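Local atomic coordinates of glucokinase (Thermus thermophilus, PDB entry 3VOV), a protein that phosphorylates glucose and probably other hexoses with ATP, as a zinc-containing sugar kinase of the ROK family. Residues Gly154-Leu157 and Gly158-Thr161; Val218-Ala221 and Ala222-Gly226; Ala251-Gly254 and Tyr255-Leu259; Leu259-Ala262 and Tyr263-Leu267. All blocks are in the same frame, centred on the assembly; numbering follows the deposited sequence. Where two conformers were deposited one is given.

The four interactions follow one another along the chain and illustrate how local contacts prepare the packing of helices and subunits. Interaction 1 lies in the loop between strand 145-146 and helix 177-181, at the zinc site. Interaction 2 belongs to helix 212-236, its centre about 16 Å from that of interaction 1. Interactions 3 and 4 share Leu259 and occupy the start and the end of helix 253-265, their centres about 12 Å apart. Both pack on interaction 2, with Ala222 against Tyr255 and Val225 against Leu259, so helices 212-236 and 253-265 are packed against each other. Interactions 1 and 4 meet only between subunits, where Thr161 packs on Tyr266 of a neighbouring copy.

Interaction 1 (Gly154-Leu157 and Gly158-Thr161); sequences GGEL and GHLT. With ZN (zinc ion), chain G.
Glu156, the centre of an inverse gamma turn closed by a weak bond from Leu157 N to Gly155 O, holds the residues after it directly through its backbone oxygen and, by way of a water, through its carboxylate. Glu156 O accepts His159 N at 3.0 Å, the donor standing above the carbonyl plane although the N-H points well at the oxygen (161°). With CG beside the backbone N (chi1 -83°) and a second bend beyond it, the glutamate runs alongside the imidazole. Its OE1 comes to 3.5 Å from His159 CD2 at the ring's edge, the carboxylate turned 49° from the ring. The same OE1 takes a hydrogen bond from a water at 2.6 Å, and that water accepts Gly158 N at 3.1 Å, bridging side chain and main chain. On the apolar side Leu157 CD2 lies 4.3 Å from Leu160 CD1, and both leucines rest on Leu232 of helix 212-236. Trp270 of the second subunit meets the His159 ring. His159 ND1 binds the zinc ion at 2.2 Å, and Cys169, Cys171 and Cys176 complete the metal site. Glu-Leu-Gly-His matches the ExGH signature of ROK sugar kinases, joined here to their zinc-binding cysteine motif.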
ATOM      1  N   GLY B 154      16.538 -14.001 -14.802  1.00 23.17           N
ATOM      2  CA  GLY B 154      16.553 -12.622 -15.261  1.00 20.87           C
ATOM      3  C   GLY B 154      15.323 -12.299 -16.078  1.00 20.83           C
ATOM      4  O   GLY B 154      14.769 -13.188 -16.787  1.00 21.25           O
ATOM      5  N   GLY B 155      14.849 -11.055 -15.960  1.00 19.99           N
ATOM      6  CA  GLY B 155      13.717 -10.600 -16.794  1.00 19.88           C
ATOM      7  C   GLY B 155      12.384 -11.229 -16.430  1.00 20.10           C
ATOM      8  O   GLY B 155      11.518 -11.332 -17.269  1.00 21.20           O
ATOM      9  N   GLU B 156      12.207 -11.622 -15.168  1.00 20.11           N
ATOM     10  CA  GLU B 156      10.941 -12.145 -14.686  1.00 21.01           C
ATOM     11  C   GLU B 156      10.089 -10.932 -14.237  1.00 20.25           C
ATOM     12  O   GLU B 156       9.855 -10.712 -13.045  1.00 19.60           O
ATOM     13  CB  GLU B 156      11.198 -13.133 -13.522  1.00 21.44           C
ATOM     14  CG  GLU B 156      11.546 -14.546 -14.014  1.00 22.78           C
ATOM     15  CD  GLU B 156      10.330 -15.279 -14.624  1.00 27.82           C
ATOM     16  OE1 GLU B 156       9.181 -14.819 -14.469  1.00 27.45           O
ATOM     17  OE2 GLU B 156      10.514 -16.308 -15.305  1.00 32.03           O
ATOM     18  N   LEU B 157       9.718 -10.123 -15.221  1.00 20.19           N
ATOM     19  CA  LEU B 157       9.199  -8.770 -15.007  1.00 19.72           C
ATOM     20  C   LEU B 157       7.825  -8.790 -14.356  1.00 19.74           C
ATOM     21  O   LEU B 157       7.410  -7.825 -13.701  1.00 21.19           O
ATOM     22  CB  LEU B 157       9.230  -7.957 -16.330  1.00 18.52           C
ATOM     23  CG  LEU B 157      10.626  -7.826 -17.011  1.00 16.20           C
ATOM     24  CD1 LEU B 157      10.641  -6.802 -18.167  1.00 18.26           C
ATOM     25  CD2 LEU B 157      11.727  -7.436 -16.030  1.00 17.40           C
ATOM     26  N   GLY B 158       7.120  -9.905 -14.506  1.00 20.24           N
ATOM     27  CA  GLY B 158       5.815 -10.060 -13.870  1.00 19.51           C
ATOM     28  C   GLY B 158       5.890 -10.238 -12.360  1.00 19.38           C
ATOM     29  O   GLY B 158       4.865 -10.181 -11.710  1.00 18.11           O
ATOM     30  N   HIS B 159       7.089 -10.440 -11.792  1.00 17.86           N
ATOM     31  CA  HIS B 159       7.123 -10.782 -10.391  1.00 18.84           C
ATOM     32  C   HIS B 159       7.840  -9.744  -9.555  1.00 19.12           C
ATOM     33  O   HIS B 159       8.266 -10.012  -8.455  1.00 19.81           O
ATOM     34  CB  HIS B 159       7.619 -12.221 -10.211  1.00 19.28           C
ATOM     35  CG  HIS B 159       6.725 -13.194 -10.899  1.00 19.59           C
ATOM     36  ND1 HIS B 159       5.565 -13.674 -10.327  1.00 20.21           N
ATOM     37  CD2 HIS B 159       6.753 -13.680 -12.163  1.00 21.21           C
ATOM     38  CE1 HIS B 159       4.941 -14.456 -11.194  1.00 21.37           C
ATOM     39  NE2 HIS B 159       5.636 -14.465 -12.322  1.00 19.42           N
ATOM     40  N   LEU B 160       7.949  -8.536 -10.079  1.00 19.09           N
ATOM     41  CA  LEU B 160       8.403  -7.425  -9.234  1.00 19.76           C
ATOM     42  C   LEU B 160       7.289  -7.030  -8.285  1.00 18.71           C
ATOM     43  O   LEU B 160       6.119  -7.040  -8.659  1.00 16.77           O
ATOM     44  CB  LEU B 160       8.855  -6.249 -10.076  1.00 21.31           C
ATOM     45  CG  LEU B 160      10.316  -6.434 -10.550  1.00 23.36           C
ATOM     46  CD1 LEU B 160      10.390  -7.064 -11.926  1.00 26.22           C
ATOM     47  CD2 LEU B 160      11.024  -5.058 -10.505  1.00 23.46           C
ATOM     48  N   THR B 161       7.659  -6.714  -7.051  1.00 17.82           N
ATOM     49  CA  THR B 161       6.662  -6.446  -6.049  1.00 18.46           C
ATOM     50  C   THR B 161       6.184  -4.977  -6.215  1.00 18.20           C
ATOM     51  O   THR B 161       6.950  -4.073  -5.963  1.00 19.73           O
ATOM     52  CB  THR B 161       7.264  -6.649  -4.661  1.00 18.45           C
ATOM     53  OG1 THR B 161       7.741  -7.992  -4.552  1.00 20.19           O
ATOM     54  CG2 THR B 161       6.200  -6.381  -3.539  1.00 20.13           C
TER
HETATM   55 ZN    ZN G 401       4.786 -13.420  -8.304  1.00 21.28          ZN
HETATM   56  O   HOH W   1       7.735 -12.802 -15.340  1.00 24.82           O

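Interaction 2 (Val218-Ala221 and Ala222-Gly226); sequences VLQA and ARYVG. With GOL (glycerol), chain H.
Leu219 O and Gln220 CA both lie over one face of the Arg223 guanidinium, offset toward its rim, the oxygen 3.4 Å above the plane. At the edge of that group, in its plane, is O2 of a bound glycerol, which accepts a weak hydrogen bond from Arg223 NE. The same glycerol lies over one face of the Tyr224 ring, with C1 3.5 Å above its centre. From beside the ring comes Gln220, whose CG is 3.5 Å from Tyr224 CE2; the two side chains run the same way. Gln220 reaches this place because its CG is anti to the backbone N (chi1 164°), with an extended chain beyond. This is the i to i+4 pattern of an alpha-helix, here the middle of helix 212-236: Ala222 N bonds Val218 O at 2.9 Å, and Arg223, Tyr224 and Val225 repeat the step. Gln220 O is shared, taking Tyr224 N at 3.1 Å and glycerol O1 at the same length. Helix 253-265 packs on the small side chain of Ala222 through Tyr255, while Val225 meets both that helix and helix 177-181. Tyr224 OH is hydrogen-bonded to Gly165 O of the third subunit. A leucine in place of Tyr224 would probably leave that carbonyl without its partner and Gln220 CG without a ring to lie beside. The glycerol is probably from the crystallisation liquor. Arg223 bends at chi3 (-66°), which brings NH1 to 3.6 Å from Leu219 CB.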
ATOM      1  N   VAL B 218     -10.662  -2.645 -14.003  1.00 20.81           N
ATOM      2  CA  VAL B 218      -9.817  -2.594 -15.221  1.00 20.44           C
ATOM      3  C   VAL B 218      -8.787  -1.448 -15.165  1.00 21.28           C
ATOM      4  O   VAL B 218      -7.590  -1.625 -15.473  1.00 21.26           O
ATOM      5  CB  VAL B 218     -10.658  -2.501 -16.501  1.00 20.73           C
ATOM      6  CG1 VAL B 218      -9.789  -2.237 -17.713  1.00 19.13           C
ATOM      7  CG2 VAL B 218     -11.433  -3.779 -16.738  1.00 19.69           C
ATOM      8  N   LEU B 219      -9.259  -0.260 -14.787  1.00 20.25           N
ATOM      9  CA  LEU B 219      -8.370   0.892 -14.705  1.00 19.14           C
ATOM     10  C   LEU B 219      -7.283   0.740 -13.652  1.00 18.22           C
ATOM     11  O   LEU B 219      -6.184   1.237 -13.848  1.00 18.39           O
ATOM     12  CB  LEU B 219      -9.170   2.193 -14.454  1.00 18.82           C
ATOM     13  CG  LEU B 219     -10.120   2.620 -15.564  1.00 20.27           C
ATOM     14  CD1 LEU B 219     -10.917   3.885 -15.135  1.00 22.32           C
ATOM     15  CD2 LEU B 219      -9.420   2.842 -16.872  1.00 22.66           C
ATOM     16  N   GLN B 220      -7.606   0.130 -12.516  1.00 18.24           N
ATOM     17  CA  GLN B 220      -6.615  -0.114 -11.484  1.00 19.08           C
ATOM     18  C   GLN B 220      -5.505  -1.040 -12.008  1.00 18.55           C
ATOM     19  O   GLN B 220      -4.323  -0.806 -11.757  1.00 17.01           O
ATOM     20  CB  GLN B 220      -7.249  -0.688 -10.209  1.00 19.41           C
ATOM     21  CG  GLN B 220      -6.212  -1.308  -9.260  1.00 20.22           C
ATOM     22  CD  GLN B 220      -6.796  -1.727  -7.910  1.00 21.32           C
ATOM     23  OE1 GLN B 220      -6.683  -2.893  -7.488  1.00 23.39           O
ATOM     24  NE2 GLN B 220      -7.414  -0.785  -7.228  1.00 18.54           N
ATOM     25  N   ALA B 221      -5.903  -2.076 -12.748  1.00 17.51           N
ATOM     26  CA  ALA B 221      -4.935  -3.017 -13.350  1.00 17.35           C
ATOM     27  C   ALA B 221      -4.089  -2.310 -14.387  1.00 17.08           C
ATOM     28  O   ALA B 221      -2.867  -2.495 -14.451  1.00 17.93           O
ATOM     29  CB  ALA B 221      -5.686  -4.196 -14.003  1.00 15.82           C
ATOM     30  N   ALA B 222      -4.729  -1.504 -15.244  1.00 17.95           N
ATOM     31  CA  ALA B 222      -3.972  -0.678 -16.216  1.00 16.49           C
ATOM     32  C   ALA B 222      -2.922   0.236 -15.559  1.00 16.40           C
ATOM     33  O   ALA B 222      -1.773   0.309 -16.022  1.00 16.95           O
ATOM     34  CB  ALA B 222      -4.961   0.167 -17.133  1.00 16.83           C
ATOM     35  N   ARG B 223      -3.291   0.938 -14.494  1.00 15.82           N
ATOM     36  CA  ARG B 223      -2.312   1.777 -13.800  1.00 16.68           C
ATOM     37  C   ARG B 223      -1.128   0.980 -13.192  1.00 16.48           C
ATOM     38  O   ARG B 223      -0.015   1.497 -13.152  1.00 16.07           O
ATOM     39  CB  ARG B 223      -2.988   2.599 -12.679  1.00 16.78           C
ATOM     40  CG  ARG B 223      -4.068   3.637 -13.206  1.00 19.60           C
ATOM     41  CD  ARG B 223      -4.414   4.648 -12.105  1.00 21.59           C
ATOM     42  NE  ARG B 223      -5.080   3.974 -11.007  1.00 24.81           N
ATOM     43  CZ  ARG B 223      -6.373   3.653 -10.997  1.00 24.85           C
ATOM     44  NH1 ARG B 223      -7.170   4.002 -12.010  1.00 24.45           N
ATOM     45  NH2 ARG B 223      -6.865   3.015  -9.952  1.00 20.98           N
ATOM     46  N   TYR B 224      -1.383  -0.215 -12.643  1.00 15.95           N
ATOM     47  CA  TYR B 224      -0.281  -1.011 -12.068  1.00 14.39           C
ATOM     48  C   TYR B 224       0.713  -1.401 -13.147  1.00 16.35           C
ATOM     49  O   TYR B 224       1.920  -1.446 -12.900  1.00 16.32           O
ATOM     50  CB  TYR B 224      -0.786  -2.259 -11.344  1.00 15.70           C
ATOM     51  CG  TYR B 224      -1.228  -1.972  -9.901  1.00 15.10           C
ATOM     52  CD1 TYR B 224      -0.337  -1.411  -8.975  1.00 16.62           C
ATOM     53  CD2 TYR B 224      -2.503  -2.294  -9.480  1.00 16.77           C
ATOM     54  CE1 TYR B 224      -0.741  -1.176  -7.614  1.00 18.05           C
ATOM     55  CE2 TYR B 224      -2.937  -2.054  -8.162  1.00 13.43           C
ATOM     56  CZ  TYR B 224      -2.067  -1.475  -7.262  1.00 16.84           C
ATOM     57  OH  TYR B 224      -2.506  -1.278  -6.007  1.00 16.96           O
ATOM     58  N   VAL B 225       0.213  -1.654 -14.357  1.00 16.13           N
ATOM     59  CA  VAL B 225       1.126  -1.962 -15.474  1.00 15.81           C
ATOM     60  C   VAL B 225       1.974  -0.718 -15.768  1.00 15.49           C
ATOM     61  O   VAL B 225       3.181  -0.838 -15.887  1.00 16.62           O
ATOM     62  CB  VAL B 225       0.391  -2.445 -16.726  1.00 15.28           C
ATOM     63  CG1 VAL B 225       1.403  -2.605 -17.890  1.00 15.95           C
ATOM     64  CG2 VAL B 225      -0.331  -3.810 -16.432  1.00 15.71           C
ATOM     65  N   GLY B 226       1.343   0.463 -15.843  1.00 14.65           N
ATOM     66  CA  GLY B 226       2.063   1.709 -16.047  1.00 16.06           C
ATOM     67  C   GLY B 226       3.099   1.965 -14.973  1.00 15.52           C
ATOM     68  O   GLY B 226       4.248   2.392 -15.243  1.00 15.55           O
TER
HETATM   69  C1  GOL H 402      -2.606   1.640  -9.070  1.00 33.15           C
HETATM   70  O1  GOL H 402      -3.850   1.368  -9.659  1.00 31.90           O
HETATM   71  C2  GOL H 402      -2.935   2.256  -7.732  1.00 33.03           C
HETATM   72  O2  GOL H 402      -3.738   3.383  -8.006  1.00 38.02           O
HETATM   73  C3  GOL H 402      -1.644   2.735  -7.109  1.00 30.74           C
HETATM   74  O3  GOL H 402      -2.019   3.350  -5.899  1.00 31.07           O

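Interaction 3 (Ala251-Gly254 and Tyr255-Leu259); sequences APEG and YWEAL
Ala251 and Tyr255 make the tight half of this contact, which forms the N-terminal end of helix 253-265, with Pro252 at the N-cap position. Ala251 CB lies 3.5 Å from Tyr255 CD2 and nearly as close to CG, a methyl lodged against the inner part of the ring. A chi1 of 170° swings the Tyr255 ring to the side away from its own N, which sets the near end of the ring against Ala251 CB and carries the rest away, onto Ala222 and Val225 of helix 212-236. Pro252 O sits 3.2 Å from Tyr255 CB and also receives Tyr255 N at 3.0 Å, a bent bond whose donor stands above the carbonyl plane. Phe204 of helix 200-208 covers Ala251 and Pro252, so this side is buried. From the next carbonyl on, regular i to i+4 bonding takes over, Glu257 N on Glu253 O and Ala258 N on Gly254 O.

The looser part is the carboxylate ends of the two exposed glutamates. Glu253 bends at chi2, and its OE2 comes only within 3.8 Å of Trp256 CB; Trp256 itself is buried, its ring leading to a cation-pi contact with Arg277, on which Glu253 also packs. Glu253 and Glu257 cross at about a right angle with their OE2 atoms 5.4 Å apart. The like charges would be expected to repel mildly, an effect that the helix N-terminus may offset. The stem of Glu257, by contrast, packs closely on the backbone there: its CG rests 3.1 Å from Glu253 O.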
ATOM      1  N   ALA B 251      -7.444  -4.959 -25.090  1.00 28.83           N
ATOM      2  CA  ALA B 251      -8.210  -4.277 -24.051  1.00 29.00           C
ATOM      3  C   ALA B 251      -8.922  -3.022 -24.583  1.00 30.06           C
ATOM      4  O   ALA B 251      -8.447  -2.395 -25.523  1.00 29.45           O
ATOM      5  CB  ALA B 251      -7.286  -3.915 -22.892  1.00 29.18           C
ATOM      6  N   PRO B 252     -10.050  -2.628 -23.966  1.00 31.35           N
ATOM      7  CA  PRO B 252     -10.677  -1.334 -24.303  1.00 33.13           C
ATOM      8  C   PRO B 252      -9.680  -0.182 -24.383  1.00 34.27           C
ATOM      9  O   PRO B 252      -8.616  -0.227 -23.743  1.00 33.87           O
ATOM     10  CB  PRO B 252     -11.614  -1.096 -23.119  1.00 33.42           C
ATOM     11  CG  PRO B 252     -12.066  -2.485 -22.766  1.00 32.62           C
ATOM     12  CD  PRO B 252     -10.818  -3.344 -22.931  1.00 31.49           C
ATOM     13  N   GLU B 253     -10.001   0.850 -25.171  1.00 35.28           N
ATOM     14  CA  GLU B 253      -9.082   1.994 -25.296  1.00 35.58           C
ATOM     15  C   GLU B 253      -8.836   2.796 -24.003  1.00 33.58           C
ATOM     16  O   GLU B 253      -7.731   3.370 -23.814  1.00 33.67           O
ATOM     17  CB  GLU B 253      -9.523   2.948 -26.398  1.00 37.97           C
ATOM     18  CG  GLU B 253      -8.320   3.696 -26.998  1.00 43.10           C
ATOM     19  CD  GLU B 253      -7.302   2.761 -27.653  1.00 51.45           C
ATOM     20  OE1 GLU B 253      -7.731   1.809 -28.383  1.00 53.72           O
ATOM     21  OE2 GLU B 253      -6.069   2.999 -27.465  1.00 53.34           O
ATOM     22  N   GLY B 254      -9.844   2.865 -23.141  1.00 30.12           N
ATOM     23  CA  GLY B 254      -9.648   3.432 -21.796  1.00 28.10           C
ATOM     24  C   GLY B 254      -8.522   2.744 -21.027  1.00 27.02           C
ATOM     25  O   GLY B 254      -7.883   3.366 -20.159  1.00 25.96           O
ATOM     26  N   TYR B 255      -8.260   1.462 -21.338  1.00 25.39           N
ATOM     27  CA  TYR B 255      -7.225   0.707 -20.604  1.00 24.61           C
ATOM     28  C   TYR B 255      -5.869   1.267 -20.975  1.00 23.89           C
ATOM     29  O   TYR B 255      -5.083   1.621 -20.137  1.00 22.61           O
ATOM     30  CB  TYR B 255      -7.302  -0.793 -20.925  1.00 23.86           C
ATOM     31  CG  TYR B 255      -6.137  -1.645 -20.411  1.00 23.05           C
ATOM     32  CD1 TYR B 255      -6.199  -2.263 -19.141  1.00 21.70           C
ATOM     33  CD2 TYR B 255      -5.018  -1.902 -21.216  1.00 20.28           C
ATOM     34  CE1 TYR B 255      -5.150  -3.068 -18.695  1.00 22.31           C
ATOM     35  CE2 TYR B 255      -3.954  -2.712 -20.756  1.00 22.57           C
ATOM     36  CZ  TYR B 255      -4.046  -3.296 -19.508  1.00 20.75           C
ATOM     37  OH  TYR B 255      -2.996  -4.056 -19.058  1.00 21.92           O
ATOM     38  N   TRP B 256      -5.639   1.400 -22.269  1.00 24.43           N
ATOM     39  CA  TRP B 256      -4.375   1.899 -22.774  1.00 24.77           C
ATOM     40  C   TRP B 256      -4.120   3.335 -22.328  1.00 24.67           C
ATOM     41  O   TRP B 256      -2.997   3.672 -21.904  1.00 22.86           O
ATOM     42  CB  TRP B 256      -4.298   1.734 -24.291  1.00 25.50           C
ATOM     43  CG  TRP B 256      -2.889   1.618 -24.740  1.00 29.58           C
ATOM     44  CD1 TRP B 256      -2.007   2.659 -24.967  1.00 31.77           C
ATOM     45  CD2 TRP B 256      -2.137   0.403 -24.948  1.00 30.93           C
ATOM     46  NE1 TRP B 256      -0.774   2.152 -25.335  1.00 33.95           N
ATOM     47  CE2 TRP B 256      -0.823   0.780 -25.313  1.00 31.31           C
ATOM     48  CE3 TRP B 256      -2.461  -0.964 -24.912  1.00 31.64           C
ATOM     49  CZ2 TRP B 256       0.169  -0.158 -25.615  1.00 31.56           C
ATOM     50  CZ3 TRP B 256      -1.463  -1.899 -25.227  1.00 26.63           C
ATOM     51  CH2 TRP B 256      -0.178  -1.488 -25.561  1.00 29.52           C
ATOM     52  N   GLU B 257      -5.165   4.169 -22.335  1.00 23.81           N
ATOM     53  CA  GLU B 257      -5.013   5.553 -21.884  1.00 24.96           C
ATOM     54  C   GLU B 257      -4.595   5.648 -20.405  1.00 23.19           C
ATOM     55  O   GLU B 257      -3.708   6.430 -20.049  1.00 23.53           O
ATOM     56  CB  GLU B 257      -6.310   6.368 -22.115  1.00 26.05           C
ATOM     57  CG  GLU B 257      -6.794   6.343 -23.587  1.00 31.87           C
ATOM     58  CD  GLU B 257      -8.274   6.823 -23.813  1.00 38.86           C
ATOM     59  OE1 GLU B 257      -9.125   6.851 -22.874  1.00 40.47           O
ATOM     60  OE2 GLU B 257      -8.577   7.152 -24.990  1.00 43.99           O
ATOM     61  N   ALA B 258      -5.257   4.863 -19.552  1.00 20.85           N
ATOM     62  CA  ALA B 258      -5.007   4.881 -18.118  1.00 19.00           C
ATOM     63  C   ALA B 258      -3.618   4.342 -17.846  1.00 17.71           C
ATOM     64  O   ALA B 258      -2.927   4.846 -17.012  1.00 16.86           O
ATOM     65  CB  ALA B 258      -6.051   4.074 -17.384  1.00 18.35           C
ATOM     66  N   LEU B 259      -3.197   3.331 -18.584  1.00 17.82           N
ATOM     67  CA  LEU B 259      -1.878   2.765 -18.411  1.00 18.39           C
ATOM     68  C   LEU B 259      -0.791   3.792 -18.764  1.00 19.04           C
ATOM     69  O   LEU B 259       0.174   3.980 -18.045  1.00 18.45           O
ATOM     70  CB  LEU B 259      -1.765   1.562 -19.333  1.00 18.49           C
ATOM     71  CG  LEU B 259      -0.554   0.677 -19.245  1.00 19.24           C
ATOM     72  CD1 LEU B 259      -1.009  -0.713 -19.800  1.00 19.43           C
ATOM     73  CD2 LEU B 259       0.584   1.261 -20.079  1.00 21.06           C
TER

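Interaction 4 (Leu259-Ala262 and Tyr263-Leu267); sequences LLEA and YRRYL
Leu259 O accepts Tyr263 N at 3.0 Å and lies 3.5 Å from Tyr263 CB. The ring beyond swings away to Leu275, its OH bonded to Pro273 O, and Leu267 CD1 lies 3.4 Å above one face, toward the rim. Leu260 O takes Arg264 N at 2.9 Å, with the arginine's CG close by; the Leu260 side chain itself heads for Leu275 of strand 275-277. Glu261 O receives Arg265 N at 2.8 Å in a nearly straight bond (170°). Arg265 CG, anti to its carbonyl carbon (chi1 -71°), packs 3.3 Å from that same oxygen. Ala262 O comes last and holds Tyr266 N at 2.9 Å, though the N-H is now bent to 143°. The same oxygen lies in the plane of the Tyr266 ring, at its edge, 3.4 Å from CD2. Tyr266 is the first residue to leave helical backbone angles, and Leu267 N turns to Arg264 O, three residues back. Tyr266 OH is bonded to Glu174 of the second subunit, and Arg216 of the fourth subunit makes a cation-pi contact with its ring. The whole is the C-terminal end of an alpha-helix, here helix 253-265, placed where three subunits of the ROK tetramer meet.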
ATOM      1  N   LEU B 259      -3.197   3.331 -18.584  1.00 17.82           N
ATOM      2  CA  LEU B 259      -1.878   2.765 -18.411  1.00 18.39           C
ATOM      3  C   LEU B 259      -0.791   3.792 -18.764  1.00 19.04           C
ATOM      4  O   LEU B 259       0.174   3.980 -18.045  1.00 18.45           O
ATOM      5  CB  LEU B 259      -1.765   1.562 -19.333  1.00 18.49           C
ATOM      6  CG  LEU B 259      -0.554   0.677 -19.245  1.00 19.24           C
ATOM      7  CD1 LEU B 259      -1.009  -0.713 -19.800  1.00 19.43           C
ATOM      8  CD2 LEU B 259       0.584   1.261 -20.079  1.00 21.06           C
ATOM      9  N   LEU B 260      -0.929   4.404 -19.921  1.00 20.14           N
ATOM     10  CA  LEU B 260       0.010   5.414 -20.370  1.00 21.94           C
ATOM     11  C   LEU B 260       0.081   6.605 -19.428  1.00 21.44           C
ATOM     12  O   LEU B 260       1.152   7.145 -19.195  1.00 20.66           O
ATOM     13  CB  LEU B 260      -0.452   5.925 -21.721  1.00 23.12           C
ATOM     14  CG  LEU B 260       0.056   5.212 -22.933  1.00 28.37           C
ATOM     15  CD1 LEU B 260      -0.557   5.960 -24.146  1.00 32.61           C
ATOM     16  CD2 LEU B 260       1.594   5.396 -22.882  1.00 33.19           C
ATOM     17  N   GLU B 261      -1.073   7.020 -18.905  1.00 21.64           N
ATOM     18  CA  GLU B 261      -1.094   8.127 -17.950  0.50 21.66           C
ATOM     19  C   GLU B 261      -0.339   7.753 -16.654  1.00 21.59           C
ATOM     20  O   GLU B 261       0.448   8.567 -16.140  1.00 19.85           O
ATOM     21  CB  GLU B 261      -2.531   8.602 -17.685  0.50 21.36           C
ATOM     22  CG  GLU B 261      -2.679   9.749 -16.645  0.50 22.81           C
ATOM     23  CD  GLU B 261      -1.970  11.065 -17.017  0.50 23.66           C
ATOM     24  OE1 GLU B 261      -1.826  11.914 -16.100  0.50 24.91           O
ATOM     25  OE2 GLU B 261      -1.553  11.252 -18.191  0.50 21.45           O
ATOM     26  N   ALA B 262      -0.516   6.522 -16.155  1.00 20.67           N
ATOM     27  CA  ALA B 262       0.227   6.090 -14.934  1.00 20.37           C
ATOM     28  C   ALA B 262       1.748   6.051 -15.207  1.00 19.52           C
ATOM     29  O   ALA B 262       2.556   6.498 -14.401  1.00 18.54           O
ATOM     30  CB  ALA B 262      -0.279   4.724 -14.407  1.00 19.88           C
ATOM     31  N   TYR B 263       2.119   5.531 -16.376  1.00 20.13           N
ATOM     32  CA  TYR B 263       3.541   5.462 -16.787  1.00 18.47           C
ATOM     33  C   TYR B 263       4.133   6.888 -16.813  1.00 19.69           C
ATOM     34  O   TYR B 263       5.210   7.142 -16.261  1.00 18.54           O
ATOM     35  CB  TYR B 263       3.592   4.771 -18.164  1.00 18.91           C
ATOM     36  CG  TYR B 263       4.975   4.667 -18.823  1.00 18.54           C
ATOM     37  CD1 TYR B 263       5.886   3.686 -18.425  1.00 20.01           C
ATOM     38  CD2 TYR B 263       5.324   5.510 -19.880  1.00 18.16           C
ATOM     39  CE1 TYR B 263       7.160   3.592 -19.031  1.00 16.78           C
ATOM     40  CE2 TYR B 263       6.533   5.395 -20.523  1.00 18.26           C
ATOM     41  CZ  TYR B 263       7.442   4.438 -20.100  1.00 18.27           C
ATOM     42  OH  TYR B 263       8.659   4.355 -20.742  1.00 19.62           O
ATOM     43  N   ARG B 264       3.412   7.831 -17.429  1.00 19.36           N
ATOM     44  CA  ARG B 264       3.882   9.223 -17.441  1.00 21.04           C
ATOM     45  C   ARG B 264       3.943   9.842 -16.042  1.00 19.48           C
ATOM     46  O   ARG B 264       4.942  10.479 -15.708  1.00 19.48           O
ATOM     47  CB  ARG B 264       3.005  10.060 -18.341  1.00 22.03           C
ATOM     48  CG  ARG B 264       3.284   9.715 -19.801  1.00 26.52           C
ATOM     49  CD  ARG B 264       2.446  10.601 -20.699  1.00 34.72           C
ATOM     50  NE  ARG B 264       2.717  10.314 -22.104  1.00 37.42           N
ATOM     51  CZ  ARG B 264       1.769  10.239 -23.034  1.00 42.44           C
ATOM     52  NH1 ARG B 264       0.489  10.383 -22.683  1.00 40.10           N
ATOM     53  NH2 ARG B 264       2.103   9.974 -24.300  1.00 43.01           N
ATOM     54  N   ARG B 265       2.908   9.638 -15.224  1.00 19.82           N
ATOM     55  CA  ARG B 265       2.961  10.108 -13.823  1.00 19.92           C
ATOM     56  C   ARG B 265       4.120   9.524 -13.001  1.00 19.45           C
ATOM     57  O   ARG B 265       4.582  10.164 -12.057  1.00 20.69           O
ATOM     58  CB  ARG B 265       1.663   9.789 -13.060  1.00 20.53           C
ATOM     59  CG  ARG B 265       0.459  10.685 -13.546  1.00 22.36           C
ATOM     60  CD  ARG B 265      -0.721  10.585 -12.567  1.00 25.97           C
ATOM     61  NE  ARG B 265      -0.435  11.220 -11.269  1.00 30.89           N
ATOM     62  CZ  ARG B 265      -0.242  10.578 -10.116  1.00 30.83           C
ATOM     63  NH1 ARG B 265      -0.285   9.231 -10.051  1.00 28.43           N
ATOM     64  NH2 ARG B 265      -0.017  11.293  -9.008  1.00 31.28           N
ATOM     65  N   TYR B 266       4.524   8.284 -13.290  1.00 18.70           N
ATOM     66  CA  TYR B 266       5.646   7.647 -12.541  1.00 17.35           C
ATOM     67  C   TYR B 266       7.001   7.845 -13.204  1.00 18.57           C
ATOM     68  O   TYR B 266       8.021   7.165 -12.840  1.00 17.96           O
ATOM     69  CB  TYR B 266       5.333   6.178 -12.190  1.00 18.09           C
ATOM     70  CG  TYR B 266       4.409   6.143 -10.956  1.00 17.78           C
ATOM     71  CD1 TYR B 266       4.932   5.964  -9.663  1.00 18.37           C
ATOM     72  CD2 TYR B 266       3.063   6.408 -11.082  1.00 18.33           C
ATOM     73  CE1 TYR B 266       4.085   5.953  -8.528  1.00 18.56           C
ATOM     74  CE2 TYR B 266       2.214   6.441  -9.977  1.00 17.12           C
ATOM     75  CZ  TYR B 266       2.715   6.222  -8.715  1.00 19.97           C
ATOM     76  OH  TYR B 266       1.844   6.218  -7.636  1.00 20.13           O
ATOM     77  N   LEU B 267       7.011   8.795 -14.151  1.00 17.00           N
ATOM     78  CA  LEU B 267       8.221   9.279 -14.765  1.00 16.65           C
ATOM     79  C   LEU B 267       8.322  10.823 -14.736  1.00 19.35           C
ATOM     80  O   LEU B 267       9.192  11.401 -15.430  1.00 18.70           O
ATOM     81  CB  LEU B 267       8.336   8.718 -16.173  1.00 16.94           C
ATOM     82  CG  LEU B 267       8.669   7.211 -16.240  1.00 17.81           C
ATOM     83  CD1 LEU B 267       8.429   6.653 -17.669  1.00 16.58           C
ATOM     84  CD2 LEU B 267      10.159   6.996 -15.780  1.00 17.18           C
TER
HETATM   85  O   HOH W   2      -1.050  10.306 -20.788  1.00 30.89           O